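Local atomic coordinates of arylalkylamine N-Acetyltransferase 2 (Aedes aegypti, PDB entry 4FD5), a protein that probably transfers acyl groups from acyl-coenzyme A donors to the amino group of arylalkylamines such as dopamine and serotonin. Residues E114-I119 against V166-A171; F122-V127 against I186-I191. All blocks are in the same frame, centred on the assembly; numbering follows the deposited sequence.

Contact 1: E114-I119 against V166-A171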
loop_
_atom_site.group_PDB
_atom_site.type_symbol
_atom_site.label_atom_id
_atom_site.label_comp_id
_atom_site.label_asym_id
_atom_site.label_seq_id
_atom_site.Cartn_x
_atom_site.Cartn_y
_atom_site.Cartn_z
ATOM N N GLU A 114 0.705 15.195 0.349
ATOM C CA GLU A 114 -0.209 16.241 0.772
ATOM C C GLU A 114 -1.211 15.742 1.790
ATOM O O GLU A 114 -1.468 16.412 2.791
ATOM C CB GLU A 114 -0.977 16.780 -0.415
ATOM C CG GLU A 114 -0.156 17.582 -1.361
ATOM C CD GLU A 114 -1.015 18.108 -2.484
ATOM O OE1 GLU A 114 -1.900 17.352 -2.957
ATOM O OE2 GLU A 114 -0.824 19.275 -2.868
ATOM N N GLN A 115 -1.795 14.576 1.544
ATOM C CA GLN A 115 -2.807 14.100 2.476
ATOM C C GLN A 115 -2.165 13.731 3.805
ATOM O O GLN A 115 -2.724 14.011 4.872
ATOM C CB GLN A 115 -3.600 12.935 1.890
ATOM C CG GLN A 115 -4.495 13.363 0.740
ATOM C CD GLN A 115 -5.556 14.343 1.193
ATOM O OE1 GLN A 115 -6.394 14.013 2.031
ATOM N NE2 GLN A 115 -5.511 15.559 0.663
ATOM N N ASN A 116 -0.977 13.138 3.741
ATOM C CA ASN A 116 -0.268 12.790 4.973
ATOM C C ASN A 116 0.140 13.990 5.828
ATOM O O ASN A 116 0.340 13.846 7.038
ATOM C CB ASN A 116 0.930 11.890 4.681
ATOM C CG ASN A 116 0.553 10.428 4.670
ATOM O OD1 ASN A 116 0.317 9.839 5.724
ATOM N ND2 ASN A 116 0.478 9.836 3.481
ATOM N N LEU A 117 0.265 15.166 5.216
ATOM C CA LEU A 117 0.510 16.375 6.018
ATOM C C LEU A 117 -0.631 16.765 6.967
ATOM O O LEU A 117 -0.444 17.579 7.875
ATOM C CB LEU A 117 0.818 17.568 5.118
ATOM C CG LEU A 117 2.143 17.555 4.366
ATOM C CD1 LEU A 117 2.243 18.800 3.474
ATOM C CD2 LEU A 117 3.308 17.496 5.333
ATOM N N LYS A 118 -1.814 16.207 6.764
ATOM C CA LYS A 118 -2.987 16.698 7.472
ATOM C C LYS A 118 -3.217 15.979 8.791
ATOM O O LYS A 118 -4.092 16.353 9.569
ATOM C CB LYS A 118 -4.217 16.586 6.580
ATOM C CG LYS A 118 -4.054 17.347 5.277
ATOM C CD LYS A 118 -5.232 17.139 4.357
ATOM C CE LYS A 118 -6.537 17.445 5.076
ATOM N NZ LYS A 118 -7.682 17.604 4.121
ATOM N N ILE A 119 -2.426 14.940 9.026
ATOM C CA ILE A 119 -2.496 14.195 10.277
ATOM C C ILE A 119 -1.093 13.877 10.789
ATOM O O ILE A 119 -0.135 13.855 10.029
ATOM C CB ILE A 119 -3.277 12.867 10.117
ATOM C CG1 ILE A 119 -2.589 11.964 9.086
ATOM C CG2 ILE A 119 -4.743 13.133 9.775
ATOM C CD1 ILE A 119 -3.356 10.697 8.756
ATOM N N VAL A 166 0.614 0.646 16.559
ATOM C CA VAL A 166 -0.242 1.310 15.577
ATOM C C VAL A 166 0.043 0.826 14.162
ATOM O O VAL A 166 1.202 0.718 13.746
ATOM C CB VAL A 166 -0.100 2.832 15.648
ATOM C CG1 VAL A 166 -0.893 3.504 14.521
ATOM C CG2 VAL A 166 -0.569 3.345 17.010
ATOM N N MET A 167 -1.023 0.545 13.420
ATOM C CA MET A 167 -0.904 0.234 12.001
ATOM C C MET A 167 -1.606 1.303 11.179
ATOM O O MET A 167 -2.561 1.921 11.646
ATOM C CB MET A 167 -1.540 -1.117 11.682
ATOM C CG MET A 167 -1.000 -2.310 12.472
ATOM S SD MET A 167 -1.874 -3.830 12.070
ATOM C CE MET A 167 -1.060 -4.327 10.549
ATOM N N LYS A 168 -1.143 1.484 9.945
ATOM C CA LYS A 168 -1.625 2.571 9.091
ATOM C C LYS A 168 -1.676 2.073 7.665
ATOM O O LYS A 168 -0.843 1.266 7.269
ATOM C CB LYS A 168 -0.645 3.753 9.194
ATOM C CG LYS A 168 -0.837 4.890 8.189
ATOM C CD LYS A 168 0.302 5.909 8.338
ATOM C CE LYS A 168 0.082 7.162 7.485
ATOM N NZ LYS A 168 0.439 6.942 6.061
ATOM N N THR A 169 -2.649 2.538 6.882
ATOM C CA THR A 169 -2.619 2.269 5.449
ATOM C C THR A 169 -3.195 3.459 4.682
ATOM O O THR A 169 -4.172 4.070 5.120
ATOM C CB THR A 169 -3.356 0.951 5.085
ATOM O OG1 THR A 169 -3.084 0.592 3.725
ATOM C CG2 THR A 169 -4.862 1.102 5.261
ATOM N N ASP A 170 -2.580 3.792 3.549
ATOM C CA ASP A 170 -3.097 4.847 2.693
ATOM C C ASP A 170 -3.808 4.138 1.544
ATOM O O ASP A 170 -3.204 3.802 0.524
ATOM C CB ASP A 170 -1.959 5.761 2.201
ATOM C CG ASP A 170 -1.195 6.433 3.352
ATOM O OD1 ASP A 170 -1.619 6.308 4.528
ATOM O OD2 ASP A 170 -0.153 7.070 3.082
ATOM N N ALA A 171 -5.099 3.896 1.748
ATOM C CA ALA A 171 -5.881 3.011 0.927
ATOM C C ALA A 171 -6.509 3.793 -0.202
ATOM O O ALA A 171 -7.372 4.638 0.024
ATOM C CB ALA A 171 -6.949 2.347 1.762
#
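Asn116, in the last turn of helix 103-116, spans Lys168 and Asp170 on strand 166-171 with its amide. Beyond CB, which carries the side chain toward the strand, CG lies 3.8 Å from both Lys168 NZ and Asp170 OD2, and the two branches then divide the work. OD1 accepts a hydrogen bond from Lys168 NZ at 2.9 Å; the C=O...N angle of 124° and a modest tilt from the carbonyl plane make this a regular approach. ND2 donates to Asp170 OD2, also at 2.9 Å, almost straight (N-H...O 172°). This acceptor lies in the plane of the amide, whereas the carboxylate is met from above its own plane. ND2 also bonds to Leu112 O, one turn back in the helix. The lysine chain runs extended and bends only at its last torsion (chi4 -79°), which brings NZ to Asp170 OD1 on the syn side, a salt bridge of 2.6 Å. Lys168 and Asp170, two residues apart, thus reach the last turn of the helix from one face of the strand. An acceptor faces the ammonium and a donor the carboxylate, which should fix the amide's rotation and tell its O from its N.

Contact 2: F122-V127 against I186-I191; sequences FKQFDV and ITKCEI
Lys188 brings the end of its side chain up against the tip of the Phe125 ring and the end of Gln124, both met from one side, at the last turn of helix 121-125. CE approaches the ring obliquely, with Phe125 CZ 4.2 Å away, a van der Waals contact at the far end of the ring from its own backbone. Gln124 reaches out from the other direction in an extended chain; its CG sits over the centre of the Phe125 ring, 4.1 Å above the plane, an aliphatic group of the neighbouring residue resting on that face. The amide is probably turned over as modelled, and the atom modelled as Gln124 NE2 lies 2.8 Å from Lys188 NZ. Bends at chi2 (-50°) and chi3 (-112°), the latter well away from a staggered value, curl the lysine chain toward the helix. Its backbone stands at a classic beta bulge: Lys188 and Cys189 are both set opposite the single residue Ile216 of strand 213-220, and here strand 186-192, at the edge of the mixed sheet of this GNAT fold, turns a corner. The helix is closed by a Schellman motif, in which Asp126 takes a positive phi of 52° and Val127 N bonds to Phe122 O at 3.0 Å, alongside a weak bond from Asp126 N to Lys123 O. Just after it, Val127 O lies at the edge of the Phe122 ring, in its plane. Ile119 and Cys218 also touch the Lys188 side chain, while Phe125 packs on Val166 of strand 166-171 and on Val220 of strand 213-220.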
loop_
_atom_site.group_PDB
_atom_site.type_symbol
_atom_site.label_atom_id
_atom_site.label_comp_id
_atom_site.label_asym_id
_atom_site.label_seq_id
_atom_site.Cartn_x
_atom_site.Cartn_y
_atom_site.Cartn_z
ATOM N N PHE A 122 1.928 9.769 14.859
ATOM C CA PHE A 122 2.959 9.578 15.877
ATOM C C PHE A 122 2.589 10.372 17.119
ATOM O O PHE A 122 2.682 9.879 18.240
ATOM C CB PHE A 122 4.329 10.010 15.359
ATOM C CG PHE A 122 4.812 9.199 14.190
ATOM C CD1 PHE A 122 4.724 9.697 12.902
ATOM C CD2 PHE A 122 5.341 7.927 14.381
ATOM C CE1 PHE A 122 5.167 8.951 11.826
ATOM C CE2 PHE A 122 5.779 7.179 13.311
ATOM C CZ PHE A 122 5.697 7.689 12.028
ATOM N N LYS A 123 2.158 11.607 16.907
ATOM C CA LYS A 123 1.733 12.443 18.014
ATOM C C LYS A 123 0.416 11.966 18.603
ATOM O O LYS A 123 0.270 11.850 19.820
ATOM C CB LYS A 123 1.607 13.893 17.555
ATOM C CG LYS A 123 2.890 14.707 17.674
ATOM C CD LYS A 123 4.061 14.072 16.921
ATOM C CE LYS A 123 5.318 14.925 17.012
ATOM N NZ LYS A 123 6.217 14.625 15.866
ATOM N N GLN A 124 -0.546 11.673 17.739
ATOM C CA GLN A 124 -1.872 11.276 18.196
ATOM C C GLN A 124 -1.827 10.077 19.127
ATOM O O GLN A 124 -2.559 10.036 20.113
ATOM C CB GLN A 124 -2.808 10.996 17.012
ATOM C CG GLN A 124 -4.253 10.750 17.416
ATOM C CD GLN A 124 -5.197 10.706 16.225
ATOM O OE1 GLN A 124 -4.865 11.176 15.137
ATOM N NE2 GLN A 124 -6.381 10.141 16.431
ATOM N N PHE A 125 -0.960 9.112 18.825
ATOM C CA PHE A 125 -0.916 7.884 19.613
ATOM C C PHE A 125 0.346 7.735 20.461
ATOM O O PHE A 125 0.543 6.707 21.101
ATOM C CB PHE A 125 -1.116 6.663 18.715
ATOM C CG PHE A 125 -2.417 6.677 17.973
ATOM C CD1 PHE A 125 -3.623 6.539 18.652
ATOM C CD2 PHE A 125 -2.442 6.844 16.600
ATOM C CE1 PHE A 125 -4.828 6.564 17.978
ATOM C CE2 PHE A 125 -3.645 6.862 15.915
ATOM C CZ PHE A 125 -4.843 6.722 16.608
ATOM N N ASP A 126 1.181 8.767 20.466
ATOM C CA ASP A 126 2.441 8.758 21.209
ATOM C C ASP A 126 3.297 7.531 20.897
ATOM O O ASP A 126 3.668 6.771 21.791
ATOM C CB ASP A 126 2.190 8.871 22.718
ATOM C CG ASP A 126 3.435 9.297 23.483
ATOM O OD1 ASP A 126 4.269 10.024 22.898
ATOM O OD2 ASP A 126 3.580 8.907 24.665
ATOM N N VAL A 127 3.614 7.347 19.620
ATOM C CA VAL A 127 4.475 6.243 19.203
ATOM C C VAL A 127 5.647 6.757 18.368
ATOM O O VAL A 127 5.554 7.818 17.741
ATOM C CB VAL A 127 3.684 5.183 18.408
ATOM C CG1 VAL A 127 2.613 4.541 19.282
ATOM C CG2 VAL A 127 3.055 5.813 17.170
ATOM N N ILE A 186 -9.825 2.651 11.136
ATOM C CA ILE A 186 -10.650 3.854 11.188
ATOM C C ILE A 186 -10.075 4.883 10.228
ATOM O O ILE A 186 -8.855 5.062 10.159
ATOM C CB ILE A 186 -10.601 4.463 12.612
ATOM C CG1 ILE A 186 -11.110 3.450 13.639
ATOM C CG2 ILE A 186 -11.371 5.780 12.680
ATOM C CD1 ILE A 186 -12.428 2.850 13.271
ATOM N N THR A 187 -10.952 5.588 9.519
ATOM C CA THR A 187 -10.509 6.634 8.597
ATOM C C THR A 187 -10.117 7.904 9.355
ATOM O O THR A 187 -10.912 8.445 10.135
ATOM C CB THR A 187 -11.605 6.943 7.544
ATOM O OG1 THR A 187 -11.875 5.755 6.793
ATOM C CG2 THR A 187 -11.174 8.048 6.601
ATOM N N LYS A 188 -8.885 8.354 9.135
ATOM C CA LYS A 188 -8.366 9.559 9.763
ATOM C C LYS A 188 -8.383 10.723 8.783
ATOM O O LYS A 188 -8.514 11.878 9.196
ATOM C CB LYS A 188 -6.945 9.335 10.286
ATOM C CG LYS A 188 -6.840 8.195 11.283
ATOM C CD LYS A 188 -7.893 8.339 12.378
ATOM C CE LYS A 188 -7.263 8.653 13.727
ATOM N NZ LYS A 188 -8.306 8.931 14.761
ATOM N N CYS A 189 -8.251 10.423 7.492
ATOM C CA CYS A 189 -8.205 11.495 6.485
ATOM C C CYS A 189 -8.814 10.934 5.210
ATOM O O CYS A 189 -8.622 9.770 4.923
ATOM C CB CYS A 189 -6.737 11.923 6.245
ATOM S SG CYS A 189 -6.521 13.417 5.267
ATOM N N GLU A 190 -9.559 11.727 4.447
ATOM C CA GLU A 190 -10.093 11.205 3.190
ATOM C C GLU A 190 -10.275 12.297 2.153
ATOM O O GLU A 190 -10.474 13.458 2.493
ATOM C CB GLU A 190 -11.399 10.448 3.406
ATOM C CG GLU A 190 -12.572 11.289 3.849
ATOM C CD GLU A 190 -13.803 10.443 4.127
ATOM O OE1 GLU A 190 -13.696 9.196 4.078
ATOM O OE2 GLU A 190 -14.871 11.018 4.404
ATOM N N ILE A 191 -10.201 11.908 0.882
ATOM C CA ILE A 191 -10.447 12.856 -0.207
ATOM C C ILE A 191 -11.097 12.165 -1.407
ATOM O O ILE A 191 -10.730 11.040 -1.770
ATOM C CB ILE A 191 -9.156 13.601 -0.619
ATOM C CG1 ILE A 191 -9.468 14.702 -1.648
ATOM C CG2 ILE A 191 -8.113 12.629 -1.159
ATOM C CD1 ILE A 191 -8.256 15.548 -1.998
#

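Overall arrangement
The centres of the two contacts lie about 7 Å apart, on the same side of the chain's centre. Their segments alternate along the chain: 114-119, 122-127, 166-171, then 186-191. Helices 103-116 and 121-125 follow one another in sequence and both reach the same mixed sheet, in which strand 213-220 separates 166-171 from the edge strand 186-192. Cross-packing ties the sites together: Val166 CG2 lies 3.8 Å from Phe125 CB, and Ile119 CG2 lies 4.0 Å from Lys188 O. Contact 1 is partly buried and polar, contact 2 lies at the surface; together they dock successive helices against the side of the GNAT sheet that ends in strand 186-192.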